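PDB 1RH1: colicin B from Escherichia coli, which kills Escherichia coli and closely related bacteria by forming a channel that depolarises the cytoplasmic membrane and dissipates cellular energy. Local coordinates for residues V195-V200 / V268-P273; W86-H91 / P223-S228; R119-S124 / G252-A257. All coordinates share one frame; numbering follows the deposited sequence.

Contact 1 of 3, residues V195-V200 / V268-P273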
ATOM      1  N   VAL A 195      -3.417  -1.154  24.483  1.00  7.08           N
ATOM      2  CA  VAL A 195      -4.677  -1.210  25.220  1.00  7.20           C
ATOM      3  C   VAL A 195      -4.348  -1.392  26.680  1.00  9.75           C
ATOM      4  O   VAL A 195      -3.240  -1.803  27.053  1.00 10.71           O
ATOM      5  CB  VAL A 195      -5.641  -2.393  24.839  1.00  9.26           C
ATOM      6  CG1 VAL A 195      -6.006  -2.304  23.371  1.00  7.86           C
ATOM      7  CG2 VAL A 195      -5.010  -3.737  25.155  1.00 12.47           C
ATOM      8  N   ASP A 196      -5.400  -1.155  27.476  1.00 11.23           N
ATOM      9  CA  ASP A 196      -5.276  -1.147  28.926  1.00 14.75           C
ATOM     10  C   ASP A 196      -5.937  -2.229  29.760  1.00 14.30           C
ATOM     11  O   ASP A 196      -7.159  -2.381  29.752  1.00 15.94           O
ATOM     12  CB  ASP A 196      -5.769   0.183  29.457  1.00 19.09           C
ATOM     13  CG  ASP A 196      -4.779   0.722  30.464  1.00 23.48           C
ATOM     14  OD1 ASP A 196      -3.962   1.559  30.066  1.00 27.89           O
ATOM     15  OD2 ASP A 196      -4.816   0.292  31.626  1.00 28.29           O
ATOM     16  N   ALA A 197      -5.090  -2.955  30.499  1.00 11.35           N
ATOM     17  CA  ALA A 197      -5.540  -3.936  31.460  1.00  8.78           C
ATOM     18  C   ALA A 197      -5.907  -3.182  32.732  1.00  8.23           C
ATOM     19  O   ALA A 197      -5.198  -2.321  33.253  1.00  9.31           O
ATOM     20  CB  ALA A 197      -4.435  -4.923  31.762  1.00  5.99           C
ATOM     21  N   VAL A 198      -7.126  -3.486  33.163  1.00 11.30           N
ATOM     22  CA  VAL A 198      -7.793  -2.924  34.333  1.00  9.16           C
ATOM     23  C   VAL A 198      -8.047  -4.001  35.403  1.00 10.34           C
ATOM     24  O   VAL A 198      -8.467  -5.100  35.044  1.00 11.19           O
ATOM     25  CB  VAL A 198      -9.087  -2.302  33.807  1.00  9.42           C
ATOM     26  CG1 VAL A 198     -10.025  -1.915  34.936  1.00 13.56           C
ATOM     27  CG2 VAL A 198      -8.719  -1.057  33.010  1.00  9.00           C
ATOM     28  N   PRO A 199      -7.851  -3.790  36.716  1.00  8.89           N
ATOM     29  CA  PRO A 199      -8.112  -4.798  37.749  1.00 10.37           C
ATOM     30  C   PRO A 199      -9.581  -5.224  37.783  1.00 10.43           C
ATOM     31  O   PRO A 199     -10.491  -4.406  37.608  1.00 10.45           O
ATOM     32  CB  PRO A 199      -7.621  -4.120  39.014  1.00  7.27           C
ATOM     33  CG  PRO A 199      -7.910  -2.662  38.749  1.00  6.08           C
ATOM     34  CD  PRO A 199      -7.434  -2.529  37.319  1.00  7.38           C
ATOM     35  N   VAL A 200      -9.819  -6.520  37.957  1.00  8.27           N
ATOM     36  CA  VAL A 200     -11.185  -7.029  37.958  1.00  9.08           C
ATOM     37  C   VAL A 200     -11.664  -7.142  39.401  1.00  9.38           C
ATOM     38  O   VAL A 200     -10.967  -7.743  40.212  1.00 10.53           O
ATOM     39  CB  VAL A 200     -11.243  -8.425  37.255  1.00  8.46           C
ATOM     40  CG1 VAL A 200     -12.650  -8.982  37.283  1.00  7.97           C
ATOM     41  CG2 VAL A 200     -10.881  -8.297  35.786  1.00  7.85           C
ATOM     42  N   VAL A 268      -2.818  -6.721  19.962  1.00  3.69           N
ATOM     43  CA  VAL A 268      -2.619  -5.487  20.714  1.00  2.27           C
ATOM     44  C   VAL A 268      -1.497  -5.664  21.715  1.00  2.12           C
ATOM     45  O   VAL A 268      -1.019  -6.774  21.926  1.00  3.43           O
ATOM     46  CB  VAL A 268      -3.890  -5.060  21.505  1.00  2.00           C
ATOM     47  CG1 VAL A 268      -5.070  -4.824  20.589  1.00  2.00           C
ATOM     48  CG2 VAL A 268      -4.274  -6.151  22.474  1.00  4.41           C
ATOM     49  N   ILE A 269      -1.060  -4.585  22.351  1.00  2.00           N
ATOM     50  CA  ILE A 269      -0.085  -4.729  23.406  1.00  2.00           C
ATOM     51  C   ILE A 269      -0.828  -4.298  24.640  1.00  2.27           C
ATOM     52  O   ILE A 269      -1.252  -3.156  24.814  1.00  2.00           O
ATOM     53  CB  ILE A 269       1.149  -3.846  23.123  1.00  2.54           C
ATOM     54  CG1 ILE A 269       2.019  -4.545  22.096  1.00  2.00           C
ATOM     55  CG2 ILE A 269       1.970  -3.626  24.376  1.00  3.97           C
ATOM     56  CD1 ILE A 269       3.269  -3.751  21.740  1.00  2.00           C
ATOM     57  N   VAL A 270      -1.043  -5.312  25.467  1.00  5.74           N
ATOM     58  CA  VAL A 270      -1.752  -5.139  26.718  1.00  3.78           C
ATOM     59  C   VAL A 270      -0.730  -4.648  27.717  1.00  4.79           C
ATOM     60  O   VAL A 270       0.275  -5.308  27.982  1.00  2.87           O
ATOM     61  CB  VAL A 270      -2.344  -6.470  27.185  1.00  2.00           C
ATOM     62  CG1 VAL A 270      -3.049  -6.218  28.490  1.00  3.28           C
ATOM     63  CG2 VAL A 270      -3.349  -7.023  26.198  1.00  2.00           C
ATOM     64  N   ARG A 271      -1.040  -3.460  28.231  1.00  6.93           N
ATOM     65  CA  ARG A 271      -0.256  -2.759  29.250  1.00  4.49           C
ATOM     66  C   ARG A 271      -0.900  -2.901  30.641  1.00  5.50           C
ATOM     67  O   ARG A 271      -2.037  -2.477  30.856  1.00  4.87           O
ATOM     68  CB  ARG A 271      -0.178  -1.316  28.786  1.00  6.07           C
ATOM     69  CG  ARG A 271       0.448  -0.320  29.730  1.00 10.78           C
ATOM     70  CD  ARG A 271       0.360   1.055  29.122  1.00  9.39           C
ATOM     71  NE  ARG A 271       1.609   1.710  29.417  1.00 14.83           N
ATOM     72  CZ  ARG A 271       1.752   3.031  29.390  1.00 21.50           C
ATOM     73  NH1 ARG A 271       0.722   3.832  29.084  1.00 25.28           N
ATOM     74  NH2 ARG A 271       2.956   3.554  29.670  1.00 24.12           N
ATOM     75  N   PHE A 272      -0.228  -3.479  31.633  1.00  2.00           N
ATOM     76  CA  PHE A 272      -0.839  -3.687  32.936  1.00  2.00           C
ATOM     77  C   PHE A 272      -0.837  -2.465  33.868  1.00  7.17           C
ATOM     78  O   PHE A 272      -0.242  -1.449  33.504  1.00  7.24           O
ATOM     79  CB  PHE A 272      -0.130  -4.882  33.542  1.00  2.00           C
ATOM     80  CG  PHE A 272      -0.554  -6.145  32.816  1.00  6.79           C
ATOM     81  CD1 PHE A 272      -1.675  -6.850  33.253  1.00  8.47           C
ATOM     82  CD2 PHE A 272       0.161  -6.598  31.703  1.00  8.56           C
ATOM     83  CE1 PHE A 272      -2.075  -7.999  32.575  1.00  8.09           C
ATOM     84  CE2 PHE A 272      -0.245  -7.751  31.030  1.00  5.55           C
ATOM     85  CZ  PHE A 272      -1.363  -8.455  31.463  1.00  5.90           C
ATOM     86  N   PRO A 273      -1.514  -2.421  35.034  1.00  7.65           N
ATOM     87  CA  PRO A 273      -1.689  -1.208  35.812  1.00  6.19           C
ATOM     88  C   PRO A 273      -0.475  -0.655  36.523  1.00  8.79           C
ATOM     89  O   PRO A 273       0.542  -1.317  36.738  1.00  4.91           O
ATOM     90  CB  PRO A 273      -2.810  -1.543  36.776  1.00  2.00           C
ATOM     91  CG  PRO A 273      -3.635  -2.535  36.038  1.00  2.00           C
ATOM     92  CD  PRO A 273      -2.523  -3.387  35.471  1.00  9.15           C
TER

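Contact 2 of 3, residues W86-H91 / P223-S228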
ATOM      1  N   TRP A  86     -14.668 -15.108  29.351  1.00  5.42           N
ATOM      2  CA  TRP A  86     -13.294 -15.427  29.030  1.00  4.38           C
ATOM      3  C   TRP A  86     -12.229 -15.322  30.120  1.00  6.51           C
ATOM      4  O   TRP A  86     -12.184 -14.311  30.823  1.00  7.91           O
ATOM      5  CB  TRP A  86     -12.980 -14.504  27.884  1.00  6.21           C
ATOM      6  CG  TRP A  86     -12.808 -15.167  26.554  1.00  7.25           C
ATOM      7  CD1 TRP A  86     -12.601 -16.519  26.423  1.00  8.77           C
ATOM      8  CD2 TRP A  86     -12.764 -14.495  25.378  1.00  6.71           C
ATOM      9  NE1 TRP A  86     -12.407 -16.708  25.138  1.00 10.77           N
ATOM     10  CE2 TRP A  86     -12.491 -15.539  24.482  1.00  4.84           C
ATOM     11  CE3 TRP A  86     -12.898 -13.188  24.938  1.00  4.30           C
ATOM     12  CZ2 TRP A  86     -12.344 -15.305  23.124  1.00  2.00           C
ATOM     13  CZ3 TRP A  86     -12.745 -12.954  23.564  1.00  7.55           C
ATOM     14  CH2 TRP A  86     -12.473 -14.000  22.670  1.00  2.00           C
ATOM     15  N   SER A  87     -11.309 -16.280  30.275  1.00  6.58           N
ATOM     16  CA  SER A  87     -10.221 -16.168  31.258  1.00  5.05           C
ATOM     17  C   SER A  87      -9.056 -17.068  30.891  1.00  5.03           C
ATOM     18  O   SER A  87      -9.210 -18.285  30.779  1.00  6.15           O
ATOM     19  CB  SER A  87     -10.620 -16.587  32.683  1.00  5.30           C
ATOM     20  OG  SER A  87     -11.598 -15.808  33.354  1.00 10.87           O
ATOM     21  N   VAL A  88      -7.870 -16.483  30.724  1.00  3.16           N
ATOM     22  CA  VAL A  88      -6.651 -17.229  30.415  1.00  4.88           C
ATOM     23  C   VAL A  88      -5.544 -16.937  31.423  1.00  2.61           C
ATOM     24  O   VAL A  88      -5.540 -15.869  32.032  1.00  6.04           O
ATOM     25  CB  VAL A  88      -6.137 -16.867  29.006  1.00  2.00           C
ATOM     26  CG1 VAL A  88      -7.243 -17.086  28.005  1.00  5.05           C
ATOM     27  CG2 VAL A  88      -5.754 -15.415  28.914  1.00  5.05           C
ATOM     28  N   SER A  89      -4.597 -17.849  31.637  1.00  5.10           N
ATOM     29  CA  SER A  89      -3.434 -17.587  32.478  1.00  3.87           C
ATOM     30  C   SER A  89      -2.233 -17.137  31.641  1.00  2.00           C
ATOM     31  O   SER A  89      -1.928 -17.730  30.614  1.00  4.63           O
ATOM     32  CB  SER A  89      -3.049 -18.844  33.258  1.00  4.09           C
ATOM     33  OG  SER A  89      -2.054 -18.607  34.260  1.00  8.41           O
ATOM     34  N   VAL A  90      -1.518 -16.076  32.032  1.00  4.46           N
ATOM     35  CA  VAL A  90      -0.296 -15.637  31.354  1.00  4.41           C
ATOM     36  C   VAL A  90       0.906 -16.292  32.059  1.00  6.41           C
ATOM     37  O   VAL A  90       1.043 -16.210  33.289  1.00  4.70           O
ATOM     38  CB  VAL A  90      -0.236 -14.092  31.417  1.00  2.00           C
ATOM     39  CG1 VAL A  90       0.984 -13.555  30.757  1.00  2.00           C
ATOM     40  CG2 VAL A  90      -1.318 -13.510  30.567  1.00  2.00           C
ATOM     41  N   HIS A  91       1.757 -17.026  31.320  1.00  4.56           N
ATOM     42  CA  HIS A  91       2.940 -17.641  31.921  1.00  6.01           C
ATOM     43  C   HIS A  91       4.219 -17.213  31.205  1.00  6.75           C
ATOM     44  O   HIS A  91       4.209 -16.752  30.061  1.00  9.99           O
ATOM     45  CB  HIS A  91       2.824 -19.156  31.885  1.00  6.40           C
ATOM     46  CG  HIS A  91       3.851 -19.918  32.726  1.00  8.66           C
ATOM     47  ND1 HIS A  91       5.152 -20.084  32.482  1.00  8.44           N
ATOM     48  CD2 HIS A  91       3.563 -20.576  33.904  1.00  9.93           C
ATOM     49  CE1 HIS A  91       5.644 -20.808  33.461  1.00 12.09           C
ATOM     50  NE2 HIS A  91       4.690 -21.102  34.315  1.00 12.35           N
ATOM     51  N   PRO A 223     -16.289  -9.775  24.491  1.00  4.79           N
ATOM     52  CA  PRO A 223     -15.968  -9.208  25.781  1.00  5.80           C
ATOM     53  C   PRO A 223     -14.472  -9.298  26.127  1.00  7.45           C
ATOM     54  O   PRO A 223     -13.699 -10.109  25.581  1.00  6.55           O
ATOM     55  CB  PRO A 223     -16.895  -9.964  26.697  1.00  3.37           C
ATOM     56  CG  PRO A 223     -16.980 -11.329  26.070  1.00  2.00           C
ATOM     57  CD  PRO A 223     -17.142 -10.948  24.621  1.00  7.01           C
ATOM     58  N   ASP A 224     -14.088  -8.395  27.042  1.00  5.45           N
ATOM     59  CA  ASP A 224     -12.724  -8.262  27.513  1.00  7.59           C
ATOM     60  C   ASP A 224     -12.157  -9.576  28.048  1.00  8.29           C
ATOM     61  O   ASP A 224     -12.847 -10.339  28.735  1.00  7.26           O
ATOM     62  CB  ASP A 224     -12.717  -7.171  28.579  1.00 12.56           C
ATOM     63  CG  ASP A 224     -12.964  -5.717  28.122  1.00 18.31           C
ATOM     64  OD1 ASP A 224     -12.483  -4.805  28.796  1.00 22.37           O
ATOM     65  OD2 ASP A 224     -13.638  -5.466  27.121  1.00 21.85           O
ATOM     66  N   LEU A 225     -10.915  -9.904  27.651  1.00  6.77           N
ATOM     67  CA  LEU A 225     -10.281 -11.137  28.101  1.00  4.07           C
ATOM     68  C   LEU A 225      -9.756 -10.939  29.513  1.00  5.18           C
ATOM     69  O   LEU A 225      -9.285  -9.853  29.858  1.00  5.33           O
ATOM     70  CB  LEU A 225      -9.164 -11.486  27.140  1.00  2.00           C
ATOM     71  CG  LEU A 225      -8.332 -12.718  27.406  1.00  2.00           C
ATOM     72  CD1 LEU A 225      -9.155 -13.983  27.430  1.00  2.00           C
ATOM     73  CD2 LEU A 225      -7.321 -12.796  26.301  1.00  2.00           C
ATOM     74  N   VAL A 226      -9.914 -11.941  30.375  1.00  3.05           N
ATOM     75  CA  VAL A 226      -9.423 -11.825  31.732  1.00  2.50           C
ATOM     76  C   VAL A 226      -8.069 -12.480  31.708  1.00  3.00           C
ATOM     77  O   VAL A 226      -7.936 -13.606  31.231  1.00  6.05           O
ATOM     78  CB  VAL A 226     -10.387 -12.540  32.703  1.00  2.00           C
ATOM     79  CG1 VAL A 226      -9.731 -12.865  34.024  1.00  3.48           C
ATOM     80  CG2 VAL A 226     -11.509 -11.602  33.061  1.00  2.00           C
ATOM     81  N   LEU A 227      -7.057 -11.766  32.204  1.00  3.40           N
ATOM     82  CA  LEU A 227      -5.700 -12.302  32.257  1.00  2.92           C
ATOM     83  C   LEU A 227      -5.281 -12.532  33.702  1.00  2.92           C
ATOM     84  O   LEU A 227      -5.235 -11.623  34.522  1.00  2.82           O
ATOM     85  CB  LEU A 227      -4.771 -11.317  31.567  1.00  2.00           C
ATOM     86  CG  LEU A 227      -5.100 -11.058  30.113  1.00  2.00           C
ATOM     87  CD1 LEU A 227      -4.786  -9.633  29.733  1.00  2.00           C
ATOM     88  CD2 LEU A 227      -4.369 -12.085  29.286  1.00  2.00           C
ATOM     89  N   SER A 228      -5.033 -13.790  34.037  1.00  2.00           N
ATOM     90  CA  SER A 228      -4.599 -14.165  35.357  1.00  2.00           C
ATOM     91  C   SER A 228      -3.078 -14.277  35.327  1.00  5.28           C
ATOM     92  O   SER A 228      -2.473 -15.276  34.915  1.00  2.88           O
ATOM     93  CB  SER A 228      -5.264 -15.478  35.713  1.00  4.11           C
ATOM     94  OG  SER A 228      -4.869 -15.932  36.999  1.00 10.85           O
TER
HETATM   95  O   HOH W   1     -14.195 -12.006  30.439  1.00 22.02           O

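Contact 3 of 3, residues R119-S124 / G252-A257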
ATOM      1  N   ARG A 119       5.733  -3.528   1.483  1.00  5.13           N
ATOM      2  CA  ARG A 119       4.770  -4.460   1.981  1.00  3.97           C
ATOM      3  C   ARG A 119       5.498  -5.482   2.809  1.00  3.89           C
ATOM      4  O   ARG A 119       6.568  -5.948   2.399  1.00  2.00           O
ATOM      5  CB  ARG A 119       4.071  -5.144   0.838  1.00  4.17           C
ATOM      6  CG  ARG A 119       2.824  -4.373   0.461  1.00  7.76           C
ATOM      7  CD  ARG A 119       1.882  -5.162  -0.442  1.00  9.59           C
ATOM      8  NE  ARG A 119       1.612  -6.455   0.153  1.00  7.15           N
ATOM      9  CZ  ARG A 119       0.604  -6.696   0.981  1.00  6.92           C
ATOM     10  NH1 ARG A 119      -0.289  -5.771   1.343  1.00  3.07           N
ATOM     11  NH2 ARG A 119       0.573  -7.904   1.507  1.00  4.03           N
ATOM     12  N   PRO A 120       4.930  -5.881   3.961  1.00  2.53           N
ATOM     13  CA  PRO A 120       5.595  -6.699   4.946  1.00  2.00           C
ATOM     14  C   PRO A 120       5.978  -8.060   4.375  1.00  3.35           C
ATOM     15  O   PRO A 120       5.595  -8.385   3.250  1.00  4.11           O
ATOM     16  CB  PRO A 120       4.601  -6.726   6.060  1.00  2.00           C
ATOM     17  CG  PRO A 120       3.311  -6.824   5.341  1.00  2.00           C
ATOM     18  CD  PRO A 120       3.516  -5.793   4.275  1.00  2.00           C
ATOM     19  N   ALA A 121       6.808  -8.826   5.072  1.00  2.00           N
ATOM     20  CA  ALA A 121       7.211 -10.139   4.612  1.00  2.59           C
ATOM     21  C   ALA A 121       6.712 -11.136   5.645  1.00  5.84           C
ATOM     22  O   ALA A 121       6.602 -10.807   6.831  1.00  8.67           O
ATOM     23  CB  ALA A 121       8.709 -10.218   4.521  1.00  2.00           C
ATOM     24  N   ALA A 122       6.415 -12.372   5.241  1.00  4.87           N
ATOM     25  CA  ALA A 122       5.831 -13.306   6.169  1.00  2.00           C
ATOM     26  C   ALA A 122       6.407 -14.685   6.076  1.00  2.00           C
ATOM     27  O   ALA A 122       6.804 -15.112   5.003  1.00  2.00           O
ATOM     28  CB  ALA A 122       4.346 -13.414   5.916  1.00  2.00           C
ATOM     29  N   VAL A 123       6.471 -15.362   7.219  1.00  2.00           N
ATOM     30  CA  VAL A 123       6.826 -16.759   7.275  1.00  2.00           C
ATOM     31  C   VAL A 123       5.878 -17.502   8.238  1.00  2.91           C
ATOM     32  O   VAL A 123       5.751 -17.140   9.400  1.00  5.65           O
ATOM     33  CB  VAL A 123       8.299 -16.903   7.734  1.00  3.32           C
ATOM     34  CG1 VAL A 123       8.653 -18.388   7.712  1.00  6.80           C
ATOM     35  CG2 VAL A 123       9.291 -16.213   6.788  1.00  5.85           C
ATOM     36  N   SER A 124       5.175 -18.561   7.826  1.00  2.65           N
ATOM     37  CA  SER A 124       4.257 -19.305   8.688  1.00  4.23           C
ATOM     38  C   SER A 124       4.863 -20.093   9.846  1.00  3.02           C
ATOM     39  O   SER A 124       5.935 -20.658   9.670  1.00  2.00           O
ATOM     40  CB  SER A 124       3.444 -20.291   7.843  1.00  5.12           C
ATOM     41  OG  SER A 124       4.289 -21.240   7.205  1.00  6.54           O
ATOM     42  N   GLY A 252       7.421 -22.446   7.636  1.00  6.10           N
ATOM     43  CA  GLY A 252       7.448 -22.425   6.194  1.00  8.94           C
ATOM     44  C   GLY A 252       7.601 -21.141   5.401  1.00  9.26           C
ATOM     45  O   GLY A 252       6.700 -20.304   5.289  1.00 16.26           O
ATOM     46  N   ASN A 253       8.785 -21.122   4.803  1.00  2.00           N
ATOM     47  CA  ASN A 253       9.175 -20.275   3.688  1.00  2.00           C
ATOM     48  C   ASN A 253       8.870 -18.791   3.548  1.00  2.00           C
ATOM     49  O   ASN A 253       7.760 -18.309   3.700  1.00  2.81           O
ATOM     50  CB  ASN A 253       8.688 -21.011   2.451  1.00  2.00           C
ATOM     51  CG  ASN A 253       9.097 -22.490   2.358  1.00  5.83           C
ATOM     52  OD1 ASN A 253       9.890 -23.021   3.137  1.00  3.43           O
ATOM     53  ND2 ASN A 253       8.547 -23.233   1.398  1.00  8.34           N
ATOM     54  N   TYR A 254       9.874 -18.021   3.185  1.00  2.00           N
ATOM     55  CA  TYR A 254       9.764 -16.588   3.015  1.00  3.21           C
ATOM     56  C   TYR A 254       8.869 -16.160   1.853  1.00  3.61           C
ATOM     57  O   TYR A 254       9.185 -16.176   0.654  1.00  7.58           O
ATOM     58  CB  TYR A 254      11.183 -16.071   2.857  1.00  4.31           C
ATOM     59  CG  TYR A 254      11.388 -14.566   2.837  1.00  2.00           C
ATOM     60  CD1 TYR A 254      11.170 -13.793   3.971  1.00  2.49           C
ATOM     61  CD2 TYR A 254      11.845 -13.983   1.677  1.00  2.00           C
ATOM     62  CE1 TYR A 254      11.421 -12.428   3.934  1.00  2.00           C
ATOM     63  CE2 TYR A 254      12.095 -12.621   1.633  1.00  2.00           C
ATOM     64  CZ  TYR A 254      11.885 -11.849   2.759  1.00  2.00           C
ATOM     65  OH  TYR A 254      12.164 -10.496   2.707  1.00  3.57           O
ATOM     66  N   VAL A 255       7.678 -15.773   2.263  1.00  2.48           N
ATOM     67  CA  VAL A 255       6.683 -15.321   1.310  1.00  4.46           C
ATOM     68  C   VAL A 255       6.276 -13.867   1.527  1.00  3.71           C
ATOM     69  O   VAL A 255       6.730 -13.195   2.447  1.00  3.88           O
ATOM     70  CB  VAL A 255       5.413 -16.232   1.391  1.00  2.00           C
ATOM     71  CG1 VAL A 255       5.809 -17.633   0.984  1.00  2.00           C
ATOM     72  CG2 VAL A 255       4.792 -16.231   2.785  1.00  2.00           C
ATOM     73  N   GLU A 256       5.420 -13.369   0.646  1.00  2.00           N
ATOM     74  CA  GLU A 256       4.829 -12.064   0.803  1.00  2.00           C
ATOM     75  C   GLU A 256       3.632 -12.209   1.722  1.00  5.77           C
ATOM     76  O   GLU A 256       2.930 -13.226   1.680  1.00  6.46           O
ATOM     77  CB  GLU A 256       4.381 -11.555  -0.539  1.00  2.00           C
ATOM     78  CG  GLU A 256       3.646 -10.234  -0.442  1.00  3.28           C
ATOM     79  CD  GLU A 256       3.212  -9.627  -1.758  1.00  8.59           C
ATOM     80  OE1 GLU A 256       2.834  -8.467  -1.727  1.00 14.18           O
ATOM     81  OE2 GLU A 256       3.228 -10.274  -2.802  1.00 12.01           O
ATOM     82  N   ALA A 257       3.387 -11.175   2.535  1.00  4.68           N
ATOM     83  CA  ALA A 257       2.256 -11.174   3.451  1.00  5.66           C
ATOM     84  C   ALA A 257       0.931 -10.961   2.740  1.00  4.88           C
ATOM     85  O   ALA A 257       0.916 -10.567   1.567  1.00  9.96           O
ATOM     86  CB  ALA A 257       2.400 -10.075   4.489  1.00  2.00           C
TER

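Contact 1 of 3, residues V195-V200 / V268-P273
V195 packs on V268 with both methyls and on V270 with CG2 alone. Its CG2 sits 3.7 Å from V268 CG2 and 3.8 Å from V270 CG2. The V195 and V268 side chains run roughly perpendicular. CG2 of V195 lies between the backbone N and the carbonyl carbon (chi1 -59°), which brings it against both partners. Further along, the CB of A197 lies 3.8 Å from V270 CG1 and 3.7 Å from F272 CD1. The same V270 CG1 rests over one face of the F272 ring, nearer its rim than its centre. A197 therefore packs beside an aliphatic-aromatic pair formed within 268-273. At the far end the P199 and P273 rings pass in opposing senses, with P199 CD 4.0 Å from P273 CG. D196 and R271 lie on the face opposite V195 and V270. Their opposite charges are near, but their charged atoms do not touch.

The backbones join by three hydrogen bonds. V195 N-H donates to I269 O (3.0 Å), and V195 O accepts from R271 N (3.0 Å), so V195 straddles V270. A197 N then reaches R271 O (3.1 Å). Y214 of strand 213-216 covers A197 and P273, and I283 of strand 281-286 packs on V268 and V270. This offset ladder is the signature of parallel strand pairing, here between 189-201 and 266-271 within a mixed beta sheet.

Contact 2 of 3, residues W86-H91 / P223-S228
W86 carries the CD1 methyl of L225 over one face of its indole. This is a CH-pi contact, with L225 CD1 4.3 Å from the centroid of the W86 five-membered ring and 25° off the normal. At the ring edge, in plane, P223 O lies 3.2 Å from W86 CE3. V88 CG1 reaches the same L225 CD1 (3.7 Å). V88 CG2 packs closest on L227 CD2 (3.6 Å) and also borders L225. V88 and L227 run alongside each other in the same direction. V90 CG2, two residues on from V88, touches the same L227 CD2. M142 of strand 139-146 packs on both W86 and L225.

On the other face S87 OG lies against V226 CB and CG1, but its hydrogen bond goes to A58 O. V88 anchors the backbone: its N bonds V226 O (2.9 Å) and its O takes S228 N (2.9 Å), both nearly straight. V90 N extends the ladder to S228 O. Near W86 the pairing weakens, and a water donates to both W86 O and D224 O. In this mixed sheet, strand 225-228 lies between 87-90, parallel to it, and antiparallel 213-216.

Contact 3 of 3, residues R119-S124 / G252-A257
R119 and E256 form a salt bridge, with R119 NE 3.0 Å from E256 OE1. The oxygen is met on its anti side, and the guanidinium and carboxylate planes stand 60° apart. A bend at chi3 (52°) turns the R119 guanidinium so that NE meets E256 and NH2 makes a weak bond to A257 O. Beside it P120 CG packs on A257 CB (3.5 Å). A122 and V255 exchange two backbone bonds, A122 N to V255 O (2.9 Å) and V255 N to A122 O (3.0 Å). S124 then pairs with G252, not N253, so strand 252-256 carries a beta bulge. S124 OG donates to G252 O (3.2 Å), in the carbonyl plane, on a lone pair; their backbone bonds are weak.

On the side of the sheet away from A122 and V255, Y254 takes A121 CB against CE1 (3.5 Å) and V123 CG2 at its ring edge.

Further out, G258 O bonds R119 NH2, Y259 makes a cation-pi contact with R119, and G113 O bonds Y254 OH. From the TonB box, D17 touches P120 and T18 touches R119. Helix 99-110 covers A121, V123 and Y254. Strand 179-186 bonds to 121-128, and I185 packs on A122 and A257.

How the contacts relate
Contacts 1 and 2 belong to one mixed sheet, with centres about 11 Å apart. They touch where L227 CD1 meets V270 CG1 and F272 CZ, and strand 213-216 pairs with a strand of each. Both are parallel pairings padded by aliphatic and aromatic side chains. Contact 2 is the more buried; contact 1 is partly buried and carries D196 and R271 on one face. Contact 3 lies in a separate antiparallel sheet, its centre about 30 Å from either of the others. It is also partly buried, and differs by its bulge, its salt bridge and its contact with the TonB box. All three interleave along the chain.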